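Local coordinates for protein putative tryptophan halogenase (Xanthomonas campestris pv. campestris, PDB 6Y1W) that probably halogenates aromatic, tryptophan-like substrates as a flavin-dependent halogenase that uses FAD, captured here without its cofactor, at residues A[93-96]-A[102-105]; A[109-114]-A[445-450]; A[162-167]-A[262-267]; A[345-350]-A[389-394]. All blocks are in the same frame, centred on the assembly; numbering follows the deposited sequence.

Contact 1: residues A[93-96]-A[102-105]; sequences AFEH and RHYI. With BUD ((2S,3S)-butane-2,3-diol), chain J.
F94 and Y104 form a hydrogen-bonded antiparallel pair: F94 N gives to Y104 O at 2.8 Å, and Y104 N returns a straighter bond to F94 O at 3.0 Å. Both side chains leave on the same face of the sheet. Packing is close here, where CB of F94, 3.5 Å from CE1 of Y104, sits over the tyrosine ring in a CH-pi contact while the phenol oxygen comes over one face of the F94 ring. The two ring planes are only 14° apart but barely overlap. Y104 CG stands between its backbone N and carbonyl carbon (chi1 72°), which swings the ring back over F94; its hydroxyl bonds to Q452. On the other face A93 CB meets I105 CG1 at 4.3 Å.

Toward the turn the contact opens to solvent: H103 and R102 are exposed. ND1 of H103 takes a weak bond from H96 N, 3.0 Å away and near the imidazole plane, and CG of E95 lies over the ring face. H103 CE1 points edge-to-face at the H96 ring, whose opposite face carries C4 of the butanediol, 3.6 Å from H96 CG. A water bridges F94 O and R102 O. E95 turns its carboxylate to R267. This is a beta hairpin of strands 91-99 and 102-107, at the margin of a mixed sheet, with F94 packed on E347 of the predicted tryptophan site.

Contact 2: residues A[109-114]-A[445-450]; sequences GHTGTD and WIQVML
Q447 reaches from helix 445-450 to T111 in the loop 109-114, and a single side-chain hydrogen bond carries the contact. From CB, which heads toward the loop, CG lies anti to the carbonyl carbon (chi1 -71°) and the chain then runs extended, bringing the amide up to the threonine. CG itself passes 4.2 Å from T111 OG1, and CD lies equally far from that oxygen. At the tip NE2 donates to T111 OG1 over 3.2 Å, with an N-H...O angle of 161° and the oxygen 11° out of the amide plane. OE1, the other end of the amide, accepts from S107 N, so bonds at both ends fix the rotation of the group. T111 OG1 has a further partner in N443 OD1, just ahead of the segment on the same helix, and both T111 and Q447 are buried.

Within the loop H110 folds back on D114: NE2 of H110 gives to OD1 of D114 at 2.8 Å, nearly straight and in the imidazole plane. The same carboxylate oxygen also accepts from F120 N, at the start of helix 120-129. The contact thus ties helix 442-451 to the loop that leaves strand 102-107; V448 on this helix packs on Y104 and H106 of that strand and on F391 of helix 371-397, while M449 and L450 lean on F426 of helix 417-429.

Contact 3: residues A[162-167]-A[262-267]; sequences AYHLDA and TFTRAR
H164 NE2 and T264 OG1 share a hydrogen bond of 2.8 Å in which either may be the donor. The threonine oxygen lies at the edge of the imidazole, in its plane, and also comes 3.1 Å from CD2 of H164. Beyond that bond the ring tip reaches the backbone leading into strand 263-268: CE1 of H164 approaches T262 C to 4.2 Å, and NE2 stands 3.7 Å from F263 C. With CG anti to the carbonyl carbon (chi1 -56°), the H164 side chain is carried across to T264, which it meets at a slant.

The two strands belong to different sheets, 162-166 being the central strand of a small antiparallel three-stranded sheet and 263-268 lying in the mixed sheet beside strand 91-99, so this buried bond spans from one sheet to the other. Further out, ND1 of H164 is bonded to T87 OG1, so both ring nitrogens have partners and the flip of the imidazole is held. A61 touches both H164 and T264, and I277 and P278 pack on the histidine. The H164 side chain is about 3 Å at its nearest from K89, the predicted active-site lysine. At the far end of its strand D166 N-caps helix 167-180 and forms a salt bridge with R282.

Contact 4: residues A[345-350]-A[389-394]; sequences PIESTN and RDFVIL
The loop between strand 341-342 and helix 350-363 carries E347, the glutamate predicted to bind tryptophan, and it packs here against helix 371-397. I346 and E347 make the contact from the loop, V392 and F391 from the helix. CG2 of I346 lies 3.8 Å from CG1 of V392 and 3.9 Å from CG2 of V392, so one methyl rests against both branches of the valine; this part is wholly apolar.

Next to it the E347 chain, bent at chi2 (-75°), turns along the rim of F391. Its OE2 meets the F391 ring at the edge and in plane, 3.6 Å from CE2, with the carboxylate plane 82° from that of the ring; CG of E347 is 4.0 Å from CD2 of F391. An oxygen facing ring hydrogens in this way is probably mildly favourable. The same OE2 is hydrogen-bonded to H395 NE2 and H106 ND1, so two histidines bond this buried oxygen while the F391 edge lies beside it. F391 is set by F440, stacked with it, and by W445, edge-to-face.

Just before F391 on the helix, R389 NE and NH2 both grip OD1 of D390 in a salt bridge, the NH2 bond measuring 2.8 Å. S348 OG bonds to K89 NZ, the predicted active-site lysine, and a butanediol lies about 4 Å from the E347 side chain at its nearest. This placing of lysine and glutamate is consistent with the active site of flavin-dependent tryptophan halogenases.

How the contacts relate
From the N terminus, contact 1 closes first, a short hairpin whose second strand leads into the loop 109-114. There contact 2 opens, and it closes only 331 residues later at helix 442-451, so contacts 3 and 4 both fall within its long loop, one after the other. Contact 3 joins the three-stranded sheet to strand 263-268, which runs beside strand 91-99 of contact 1 and is probably hydrogen-bonded to it from A93 N to T264 O. Contact 4 closes between the loop 345-350 and helix 371-397, and lies against both the hairpin of contact 1 and the helix of contact 2. No two contacts cross.

Contact 1: residues A[93-96]-A[102-105]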
loop_
_atom_site.group_PDB
_atom_site.type_symbol
_atom_site.label_atom_id
_atom_site.label_comp_id
_atom_site.label_asym_id
_atom_site.label_seq_id
_atom_site.Cartn_x
_atom_site.Cartn_y
_atom_site.Cartn_z
ATOM N N ALA A 93 -5.899 17.370 -20.007
ATOM C CA ALA A 93 -7.226 17.573 -20.580
ATOM C C ALA A 93 -7.461 16.508 -21.639
ATOM O O ALA A 93 -6.741 16.457 -22.656
ATOM C CB ALA A 93 -7.357 18.982 -21.165
ATOM N N PHE A 94 -8.447 15.633 -21.382
ATOM C CA PHE A 94 -8.768 14.538 -22.294
ATOM C C PHE A 94 -9.925 14.964 -23.174
ATOM O O PHE A 94 -11.058 15.072 -22.703
ATOM C CB PHE A 94 -9.121 13.272 -21.512
ATOM C CG PHE A 94 -7.900 12.549 -21.008
ATOM C CD1 PHE A 94 -7.196 11.707 -21.881
ATOM C CD2 PHE A 94 -7.388 12.786 -19.737
ATOM C CE1 PHE A 94 -5.998 11.061 -21.459
ATOM C CE2 PHE A 94 -6.207 12.118 -19.299
ATOM C CZ PHE A 94 -5.509 11.281 -20.174
ATOM N N GLU A 95 -9.629 15.228 -24.436
ATOM C CA GLU A 95 -10.627 15.684 -25.404
ATOM C C GLU A 95 -10.981 14.567 -26.380
ATOM O O GLU A 95 -10.089 13.919 -26.947
ATOM C CB GLU A 95 -10.103 16.909 -26.148
ATOM C CG GLU A 95 -9.891 18.107 -25.252
ATOM C CD GLU A 95 -9.359 19.326 -25.979
ATOM O OE1 GLU A 95 -8.929 19.195 -27.140
ATOM O OE2 GLU A 95 -9.398 20.426 -25.380
ATOM N N HIS A 96 -12.304 14.338 -26.563
ATOM C CA HIS A 96 -12.854 13.429 -27.573
ATOM C C HIS A 96 -12.655 11.951 -27.210
ATOM O O HIS A 96 -12.715 11.088 -28.100
ATOM C CB HIS A 96 -12.279 13.675 -28.993
ATOM C CG HIS A 96 -12.526 15.054 -29.553
ATOM N ND1 HIS A 96 -13.790 15.562 -29.810
ATOM C CD2 HIS A 96 -11.646 15.985 -29.995
ATOM C CE1 HIS A 96 -13.669 16.774 -30.332
ATOM N NE2 HIS A 96 -12.381 17.048 -30.466
ATOM N N ARG A 102 -17.002 15.376 -26.327
ATOM C CA ARG A 102 -17.213 15.226 -24.894
ATOM C C ARG A 102 -15.860 15.109 -24.230
ATOM O O ARG A 102 -15.144 14.125 -24.458
ATOM C CB ARG A 102 -18.071 14.007 -24.567
ATOM C CG ARG A 102 -19.452 14.155 -25.234
ATOM C CD ARG A 102 -20.438 13.142 -24.751
ATOM N NE ARG A 102 -20.960 13.473 -23.411
ATOM C CZ ARG A 102 -21.946 12.792 -22.837
ATOM N NH1 ARG A 102 -22.501 11.762 -23.487
ATOM N NH2 ARG A 102 -22.370 13.129 -21.622
ATOM N N HIS A 103 -15.550 16.079 -23.381
ATOM C CA HIS A 103 -14.219 16.283 -22.816
ATOM C C HIS A 103 -14.273 16.238 -21.299
ATOM O O HIS A 103 -15.322 16.413 -20.690
ATOM C CB HIS A 103 -13.661 17.642 -23.266
ATOM C CG HIS A 103 -13.862 17.902 -24.717
ATOM N ND1 HIS A 103 -13.523 16.979 -25.687
ATOM C CD2 HIS A 103 -14.431 18.944 -25.367
ATOM C CE1 HIS A 103 -13.809 17.473 -26.880
ATOM N NE2 HIS A 103 -14.374 18.658 -26.711
ATOM N N TYR A 104 -13.121 16.000 -20.681
ATOM C CA TYR A 104 -13.014 16.103 -19.225
ATOM C C TYR A 104 -11.542 16.305 -18.893
ATOM O O TYR A 104 -10.681 16.230 -19.771
ATOM C CB TYR A 104 -13.572 14.834 -18.506
ATOM C CG TYR A 104 -12.661 13.609 -18.669
ATOM C CD1 TYR A 104 -12.671 12.833 -19.840
ATOM C CD2 TYR A 104 -11.769 13.257 -17.672
ATOM C CE1 TYR A 104 -11.829 11.758 -20.002
ATOM C CE2 TYR A 104 -10.915 12.196 -17.831
ATOM C CZ TYR A 104 -10.943 11.440 -18.985
ATOM O OH TYR A 104 -10.076 10.362 -19.152
ATOM N N ILE A 105 -11.266 16.551 -17.610
ATOM C CA ILE A 105 -9.890 16.716 -17.123
ATOM C C ILE A 105 -9.592 15.646 -16.081
ATOM O O ILE A 105 -10.400 15.403 -15.166
ATOM C CB ILE A 105 -9.669 18.124 -16.521
ATOM C CG1 ILE A 105 -9.803 19.180 -17.625
ATOM C CG2 ILE A 105 -8.281 18.249 -15.849
ATOM C CD1 ILE A 105 -9.977 20.599 -17.024
HETATM C C1 BUD J . -13.190 15.294 -35.204
HETATM O O1 BUD J . -12.068 13.490 -36.418
HETATM C C2 BUD J . -12.200 14.129 -35.172
HETATM O O2 BUD J . -11.934 11.925 -34.431
HETATM C C3 BUD J . -12.710 13.063 -34.215
HETATM C C4 BUD J . -12.511 13.495 -32.763
HETATM O O HOH W 1 -13.003 12.929 -23.348
#

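Contact 2: residues A[109-114]-A[445-450]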
loop_
_atom_site.group_PDB
_atom_site.type_symbol
_atom_site.label_atom_id
_atom_site.label_comp_id
_atom_site.label_asym_id
_atom_site.label_seq_id
_atom_site.Cartn_x
_atom_site.Cartn_y
_atom_site.Cartn_z
ATOM N N GLY A 109 -4.399 15.799 -7.294
ATOM C CA GLY A 109 -5.224 16.214 -6.167
ATOM C C GLY A 109 -6.354 15.242 -5.854
ATOM O O GLY A 109 -6.301 14.064 -6.183
ATOM N N HIS A 110 -7.383 15.757 -5.179
ATOM C CA HIS A 110 -8.494 14.927 -4.736
ATOM C C HIS A 110 -9.754 15.740 -4.944
ATOM O O HIS A 110 -9.750 16.958 -4.767
ATOM C CB HIS A 110 -8.376 14.520 -3.260
ATOM C CG HIS A 110 -9.308 13.409 -2.860
ATOM N ND1 HIS A 110 -9.082 12.084 -3.189
ATOM C CD2 HIS A 110 -10.484 13.432 -2.181
ATOM C CE1 HIS A 110 -10.071 11.338 -2.726
ATOM N NE2 HIS A 110 -10.935 12.133 -2.108
ATOM N N THR A 111 -10.808 15.086 -5.351
ATOM C CA THR A 111 -12.053 15.812 -5.594
ATOM C C THR A 111 -12.893 15.740 -4.334
ATOM O O THR A 111 -13.175 14.643 -3.850
ATOM C CB THR A 111 -12.798 15.201 -6.771
ATOM O OG1 THR A 111 -11.919 15.222 -7.897
ATOM C CG2 THR A 111 -14.083 16.066 -7.102
ATOM N N GLY A 112 -13.291 16.901 -3.805
ATOM C CA GLY A 112 -14.226 16.920 -2.681
ATOM C C GLY A 112 -13.591 16.434 -1.389
ATOM O O GLY A 112 -12.375 16.497 -1.188
ATOM N N THR A 113 -14.438 15.930 -0.505
ATOM C CA THR A 113 -14.062 15.483 0.827
ATOM C C THR A 113 -14.659 14.110 1.075
ATOM O O THR A 113 -15.839 13.896 0.797
ATOM C CB THR A 113 -14.567 16.439 1.897
ATOM O OG1 THR A 113 -14.000 17.726 1.653
ATOM C CG2 THR A 113 -14.135 15.950 3.289
ATOM N N ASP A 114 -13.845 13.188 1.584
ATOM C CA ASP A 114 -14.310 11.830 1.837
ATOM C C ASP A 114 -14.878 11.696 3.239
ATOM O O ASP A 114 -14.583 12.474 4.147
ATOM C CB ASP A 114 -13.168 10.815 1.703
ATOM C CG ASP A 114 -12.528 10.788 0.326
ATOM O OD1 ASP A 114 -13.133 11.207 -0.691
ATOM O OD2 ASP A 114 -11.395 10.288 0.254
ATOM N N TRP A 445 -8.784 6.954 -10.795
ATOM C CA TRP A 445 -9.776 5.977 -11.264
ATOM C C TRP A 445 -11.160 6.625 -11.383
ATOM O O TRP A 445 -11.883 6.399 -12.372
ATOM C CB TRP A 445 -9.855 4.783 -10.289
ATOM C CG TRP A 445 -8.718 3.833 -10.390
ATOM C CD1 TRP A 445 -7.667 3.720 -9.511
ATOM C CD2 TRP A 445 -8.506 2.829 -11.399
ATOM N NE1 TRP A 445 -6.824 2.725 -9.915
ATOM C CE2 TRP A 445 -7.297 2.168 -11.077
ATOM C CE3 TRP A 445 -9.215 2.437 -12.542
ATOM C CZ2 TRP A 445 -6.781 1.119 -11.853
ATOM C CZ3 TRP A 445 -8.697 1.401 -13.326
ATOM C CH2 TRP A 445 -7.489 0.750 -12.974
ATOM N N ILE A 446 -11.544 7.431 -10.381
ATOM C CA ILE A 446 -12.866 8.057 -10.393
ATOM C C ILE A 446 -12.964 9.079 -11.514
ATOM O O ILE A 446 -13.896 9.047 -12.316
ATOM C CB ILE A 446 -13.183 8.724 -9.039
ATOM C CG1 ILE A 446 -13.148 7.716 -7.897
ATOM C CG2 ILE A 446 -14.520 9.484 -9.098
ATOM C CD1 ILE A 446 -13.078 8.405 -6.533
ATOM N N GLN A 447 -11.994 9.994 -11.606
ATOM C CA GLN A 447 -12.099 11.030 -12.636
ATOM C C GLN A 447 -12.120 10.422 -14.036
ATOM O O GLN A 447 -12.888 10.863 -14.907
ATOM C CB GLN A 447 -10.961 12.043 -12.519
ATOM C CG GLN A 447 -11.052 12.976 -11.304
ATOM C CD GLN A 447 -10.003 14.091 -11.427
ATOM O OE1 GLN A 447 -9.144 14.017 -12.259
ATOM N NE2 GLN A 447 -10.097 15.110 -10.584
ATOM N N VAL A 448 -11.267 9.433 -14.293
ATOM C CA VAL A 448 -11.218 8.883 -15.642
ATOM C C VAL A 448 -12.449 8.024 -15.936
ATOM O O VAL A 448 -13.003 8.092 -17.042
ATOM C CB VAL A 448 -9.907 8.110 -15.835
ATOM C CG1 VAL A 448 -9.908 7.376 -17.134
ATOM C CG2 VAL A 448 -8.758 9.153 -15.804
ATOM N N MET A 449 -12.886 7.184 -14.986
ATOM C CA MET A 449 -14.069 6.371 -15.306
ATOM C C MET A 449 -15.326 7.230 -15.427
ATOM O O MET A 449 -16.112 7.041 -16.369
ATOM C CB MET A 449 -14.261 5.242 -14.297
ATOM C CG MET A 449 -13.180 4.201 -14.522
ATOM S SD MET A 449 -13.508 2.637 -13.643
ATOM C CE MET A 449 -13.095 3.112 -11.975
ATOM N N LEU A 450 -15.529 8.212 -14.531
ATOM C CA LEU A 450 -16.687 9.088 -14.715
ATOM C C LEU A 450 -16.545 9.891 -16.002
ATOM O O LEU A 450 -17.524 10.059 -16.762
ATOM C CB LEU A 450 -16.811 10.054 -13.538
ATOM C CG LEU A 450 -17.482 9.602 -12.262
ATOM C CD1 LEU A 450 -17.397 10.753 -11.244
ATOM C CD2 LEU A 450 -18.942 9.228 -12.559
#

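Contact 3: residues A[162-167]-A[262-267]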
loop_
_atom_site.group_PDB
_atom_site.type_symbol
_atom_site.label_atom_id
_atom_site.label_comp_id
_atom_site.label_asym_id
_atom_site.label_seq_id
_atom_site.Cartn_x
_atom_site.Cartn_y
_atom_site.Cartn_z
ATOM N N ALA A 162 3.132 18.718 -11.126
ATOM C CA ALA A 162 4.388 18.226 -11.682
ATOM C C ALA A 162 4.838 19.224 -12.753
ATOM O O ALA A 162 4.508 20.416 -12.644
ATOM C CB ALA A 162 4.234 16.813 -12.248
ATOM N N TYR A 163 5.548 18.767 -13.798
ATOM C CA TYR A 163 6.216 19.684 -14.724
ATOM C C TYR A 163 6.013 19.278 -16.174
ATOM O O TYR A 163 5.867 18.101 -16.506
ATOM C CB TYR A 163 7.736 19.703 -14.495
ATOM C CG TYR A 163 8.133 19.765 -13.027
ATOM C CD1 TYR A 163 8.031 20.950 -12.335
ATOM C CD2 TYR A 163 8.608 18.630 -12.390
ATOM C CE1 TYR A 163 8.402 21.022 -10.982
ATOM C CE2 TYR A 163 8.979 18.668 -11.029
ATOM C CZ TYR A 163 8.900 19.876 -10.357
ATOM O OH TYR A 163 9.283 19.856 -9.028
ATOM N N HIS A 164 6.093 20.275 -17.049
ATOM C CA HIS A 164 6.405 20.063 -18.448
ATOM C C HIS A 164 7.854 20.482 -18.620
ATOM O O HIS A 164 8.218 21.569 -18.172
ATOM C CB HIS A 164 5.498 20.942 -19.328
ATOM C CG HIS A 164 4.025 20.724 -19.092
ATOM N ND1 HIS A 164 3.221 21.677 -18.487
ATOM C CD2 HIS A 164 3.220 19.650 -19.333
ATOM C CE1 HIS A 164 1.976 21.223 -18.419
ATOM N NE2 HIS A 164 1.953 19.992 -18.912
ATOM N N LEU A 165 8.685 19.643 -19.257
ATOM C CA LEU A 165 10.099 19.982 -19.299
ATOM C C LEU A 165 10.711 19.607 -20.641
ATOM O O LEU A 165 10.157 18.827 -21.416
ATOM C CB LEU A 165 10.896 19.314 -18.152
ATOM C CG LEU A 165 10.779 17.782 -18.012
ATOM C CD1 LEU A 165 11.624 17.066 -19.063
ATOM C CD2 LEU A 165 11.193 17.312 -16.604
ATOM N N ASP A 166 11.867 20.207 -20.919
ATOM C CA ASP A 166 12.669 19.800 -22.078
ATOM C C ASP A 166 13.537 18.636 -21.627
ATOM O O ASP A 166 14.385 18.795 -20.745
ATOM C CB ASP A 166 13.533 20.972 -22.575
ATOM C CG ASP A 166 14.322 20.605 -23.842
ATOM O OD1 ASP A 166 15.131 19.656 -23.788
ATOM O OD2 ASP A 166 14.144 21.244 -24.917
ATOM N N ALA A 167 13.290 17.432 -22.175
ATOM C CA ALA A 167 13.996 16.241 -21.689
ATOM C C ALA A 167 15.482 16.263 -21.994
ATOM O O ALA A 167 16.284 15.766 -21.193
ATOM C CB ALA A 167 13.377 14.974 -22.293
ATOM N N THR A 262 -1.706 25.249 -17.881
ATOM C CA THR A 262 -1.219 24.446 -16.761
ATOM C C THR A 262 -1.533 22.961 -16.927
ATOM O O THR A 262 -1.350 22.195 -15.975
ATOM C CB THR A 262 -1.814 24.919 -15.433
ATOM O OG1 THR A 262 -3.230 25.021 -15.566
ATOM C CG2 THR A 262 -1.211 26.328 -14.994
ATOM N N PHE A 263 -1.907 22.532 -18.124
ATOM C CA PHE A 263 -2.251 21.138 -18.353
ATOM C C PHE A 263 -1.578 20.648 -19.626
ATOM O O PHE A 263 -1.212 21.422 -20.511
ATOM C CB PHE A 263 -3.779 20.955 -18.426
ATOM C CG PHE A 263 -4.424 21.771 -19.509
ATOM C CD1 PHE A 263 -4.463 21.296 -20.805
ATOM C CD2 PHE A 263 -4.934 23.044 -19.241
ATOM C CE1 PHE A 263 -5.017 22.046 -21.816
ATOM C CE2 PHE A 263 -5.481 23.823 -20.256
ATOM C CZ PHE A 263 -5.528 23.335 -21.534
ATOM N N THR A 264 -1.400 19.329 -19.692
ATOM C CA THR A 264 -1.057 18.634 -20.927
ATOM C C THR A 264 -2.360 18.333 -21.636
ATOM O O THR A 264 -3.343 17.989 -20.980
ATOM C CB THR A 264 -0.319 17.335 -20.580
ATOM O OG1 THR A 264 0.958 17.649 -20.007
ATOM C CG2 THR A 264 -0.176 16.443 -21.822
ATOM N N ARG A 265 -2.388 18.491 -22.960
ATOM C CA ARG A 265 -3.597 18.162 -23.710
ATOM C C ARG A 265 -3.427 16.813 -24.385
ATOM O O ARG A 265 -2.389 16.550 -24.994
ATOM C CB ARG A 265 -3.921 19.252 -24.735
ATOM C CG ARG A 265 -5.337 19.130 -25.320
ATOM C CD ARG A 265 -5.630 20.350 -26.189
ATOM N NE ARG A 265 -4.998 20.221 -27.496
ATOM C CZ ARG A 265 -4.848 21.224 -28.354
ATOM N NH1 ARG A 265 -5.289 22.441 -28.017
ATOM N NH2 ARG A 265 -4.279 20.997 -29.541
ATOM N N ALA A 266 -4.457 15.954 -24.261
ATOM C CA ALA A 266 -4.501 14.638 -24.906
ATOM C C ALA A 266 -5.767 14.592 -25.747
ATOM O O ALA A 266 -6.853 14.328 -25.214
ATOM C CB ALA A 266 -4.518 13.519 -23.868
ATOM N N ARG A 267 -5.637 14.851 -27.056
ATOM C CA ARG A 267 -6.810 15.043 -27.905
ATOM C C ARG A 267 -6.968 13.822 -28.800
ATOM O O ARG A 267 -6.183 13.640 -29.740
ATOM C CB ARG A 267 -6.664 16.303 -28.744
ATOM C CG ARG A 267 -7.886 16.503 -29.703
ATOM C CD ARG A 267 -7.685 17.781 -30.540
ATOM N NE ARG A 267 -7.950 18.934 -29.678
ATOM C CZ ARG A 267 -7.794 20.194 -30.072
ATOM N NH1 ARG A 267 -7.346 20.450 -31.306
ATOM N NH2 ARG A 267 -8.092 21.181 -29.239
#

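Contact 4: residues A[345-350]-A[389-394]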
loop_
_atom_site.group_PDB
_atom_site.type_symbol
_atom_site.label_atom_id
_atom_site.label_comp_id
_atom_site.label_asym_id
_atom_site.label_seq_id
_atom_site.Cartn_x
_atom_site.Cartn_y
_atom_site.Cartn_z
ATOM N N PRO A 345 2.636 7.825 -23.937
ATOM C CA PRO A 345 2.660 8.891 -22.907
ATOM C C PRO A 345 1.312 9.480 -22.558
ATOM O O PRO A 345 1.219 10.666 -22.193
ATOM C CB PRO A 345 3.574 9.958 -23.537
ATOM C CG PRO A 345 3.325 9.811 -25.008
ATOM C CD PRO A 345 3.220 8.282 -25.208
ATOM N N ILE A 346 0.264 8.653 -22.623
ATOM C CA ILE A 346 -1.090 9.147 -22.405
ATOM C C ILE A 346 -1.306 9.610 -20.971
ATOM O O ILE A 346 -2.133 10.494 -20.727
ATOM C CB ILE A 346 -2.089 8.054 -22.808
ATOM C CG1 ILE A 346 -3.521 8.559 -22.751
ATOM C CG2 ILE A 346 -1.994 6.837 -21.856
ATOM C CD1 ILE A 346 -4.519 7.507 -23.288
ATOM N N GLU A 347 -0.570 9.048 -20.001
ATOM C CA GLU A 347 -0.631 9.488 -18.613
ATOM C C GLU A 347 0.745 9.913 -18.100
ATOM O O GLU A 347 0.989 9.899 -16.894
ATOM C CB GLU A 347 -1.217 8.394 -17.699
ATOM C CG GLU A 347 -2.748 8.249 -17.825
ATOM C CD GLU A 347 -3.527 9.373 -17.146
ATOM O OE1 GLU A 347 -2.929 10.163 -16.368
ATOM O OE2 GLU A 347 -4.787 9.489 -17.406
ATOM N N SER A 348 1.656 10.304 -19.000
ATOM C CA SER A 348 2.933 10.923 -18.622
ATOM C C SER A 348 3.709 10.067 -17.624
ATOM O O SER A 348 4.182 10.560 -16.601
ATOM C CB SER A 348 2.758 12.351 -18.054
ATOM O OG SER A 348 1.772 13.141 -18.767
ATOM N N THR A 349 3.886 8.788 -17.945
ATOM C CA THR A 349 4.527 7.845 -17.027
ATOM C C THR A 349 5.978 7.501 -17.396
ATOM O O THR A 349 6.615 6.779 -16.626
ATOM C CB THR A 349 3.721 6.543 -16.918
ATOM O OG1 THR A 349 3.361 6.049 -18.227
ATOM C CG2 THR A 349 2.460 6.735 -16.079
ATOM N N ASN A 350 6.545 8.004 -18.501
ATOM C CA ASN A 350 7.879 7.537 -18.934
ATOM C C ASN A 350 8.962 7.842 -17.895
ATOM O O ASN A 350 9.699 6.950 -17.437
ATOM C CB ASN A 350 8.248 8.199 -20.277
ATOM C CG ASN A 350 9.707 7.952 -20.669
ATOM O OD1 ASN A 350 10.086 6.796 -20.819
ATOM N ND2 ASN A 350 10.531 9.019 -20.838
ATOM N N ARG A 389 -0.296 -0.273 -16.954
ATOM C CA ARG A 389 -0.824 -0.819 -18.208
ATOM C C ARG A 389 -2.345 -0.819 -18.194
ATOM O O ARG A 389 -2.984 -0.370 -19.164
ATOM C CB ARG A 389 -0.289 -2.241 -18.432
ATOM C CG ARG A 389 -0.873 -2.902 -19.707
ATOM C CD ARG A 389 -0.826 -4.407 -19.596
ATOM N NE ARG A 389 -1.711 -4.847 -18.531
ATOM C CZ ARG A 389 -1.614 -6.044 -17.940
ATOM N NH1 ARG A 389 -0.661 -6.888 -18.372
ATOM N NH2 ARG A 389 -2.473 -6.395 -16.957
ATOM N N ASP A 390 -2.944 -1.302 -17.085
ATOM C CA ASP A 390 -4.403 -1.407 -17.030
ATOM C C ASP A 390 -5.042 -0.037 -17.144
ATOM O O ASP A 390 -6.112 0.113 -17.751
ATOM C CB ASP A 390 -4.854 -2.089 -15.736
ATOM C CG ASP A 390 -4.642 -3.603 -15.757
ATOM O OD1 ASP A 390 -4.190 -4.146 -16.797
ATOM O OD2 ASP A 390 -4.889 -4.216 -14.680
ATOM N N PHE A 391 -4.414 0.976 -16.542
ATOM C CA PHE A 391 -4.985 2.311 -16.578
ATOM C C PHE A 391 -4.899 2.913 -17.983
ATOM O O PHE A 391 -5.797 3.666 -18.401
ATOM C CB PHE A 391 -4.260 3.202 -15.555
ATOM C CG PHE A 391 -5.099 4.396 -15.103
ATOM C CD1 PHE A 391 -5.957 4.273 -14.018
ATOM C CD2 PHE A 391 -5.016 5.625 -15.771
ATOM C CE1 PHE A 391 -6.738 5.370 -13.607
ATOM C CE2 PHE A 391 -5.771 6.705 -15.370
ATOM C CZ PHE A 391 -6.635 6.591 -14.285
ATOM N N VAL A 392 -3.820 2.612 -18.716
ATOM C CA VAL A 392 -3.710 3.051 -20.099
ATOM C C VAL A 392 -4.774 2.364 -20.940
ATOM O O VAL A 392 -5.472 3.012 -21.732
ATOM C CB VAL A 392 -2.287 2.782 -20.611
ATOM C CG1 VAL A 392 -2.171 3.019 -22.149
ATOM C CG2 VAL A 392 -1.265 3.636 -19.816
ATOM N N ILE A 393 -4.968 1.054 -20.720
ATOM C CA ILE A 393 -6.023 0.335 -21.447
ATOM C C ILE A 393 -7.387 0.933 -21.169
ATOM O O ILE A 393 -8.226 1.075 -22.085
ATOM C CB ILE A 393 -6.002 -1.153 -21.077
ATOM C CG1 ILE A 393 -4.719 -1.795 -21.586
ATOM C CG2 ILE A 393 -7.174 -1.881 -21.755
ATOM C CD1 ILE A 393 -4.462 -3.192 -21.001
ATOM N N LEU A 394 -7.629 1.323 -19.913
ATOM C CA LEU A 394 -8.892 1.947 -19.554
ATOM C C LEU A 394 -9.238 3.125 -20.464
ATOM O O LEU A 394 -10.398 3.287 -20.870
ATOM C CB LEU A 394 -8.805 2.397 -18.099
ATOM C CG LEU A 394 -9.920 3.295 -17.625
ATOM C CD1 LEU A 394 -11.304 2.597 -17.650
ATOM C CD2 LEU A 394 -9.611 3.773 -16.222
#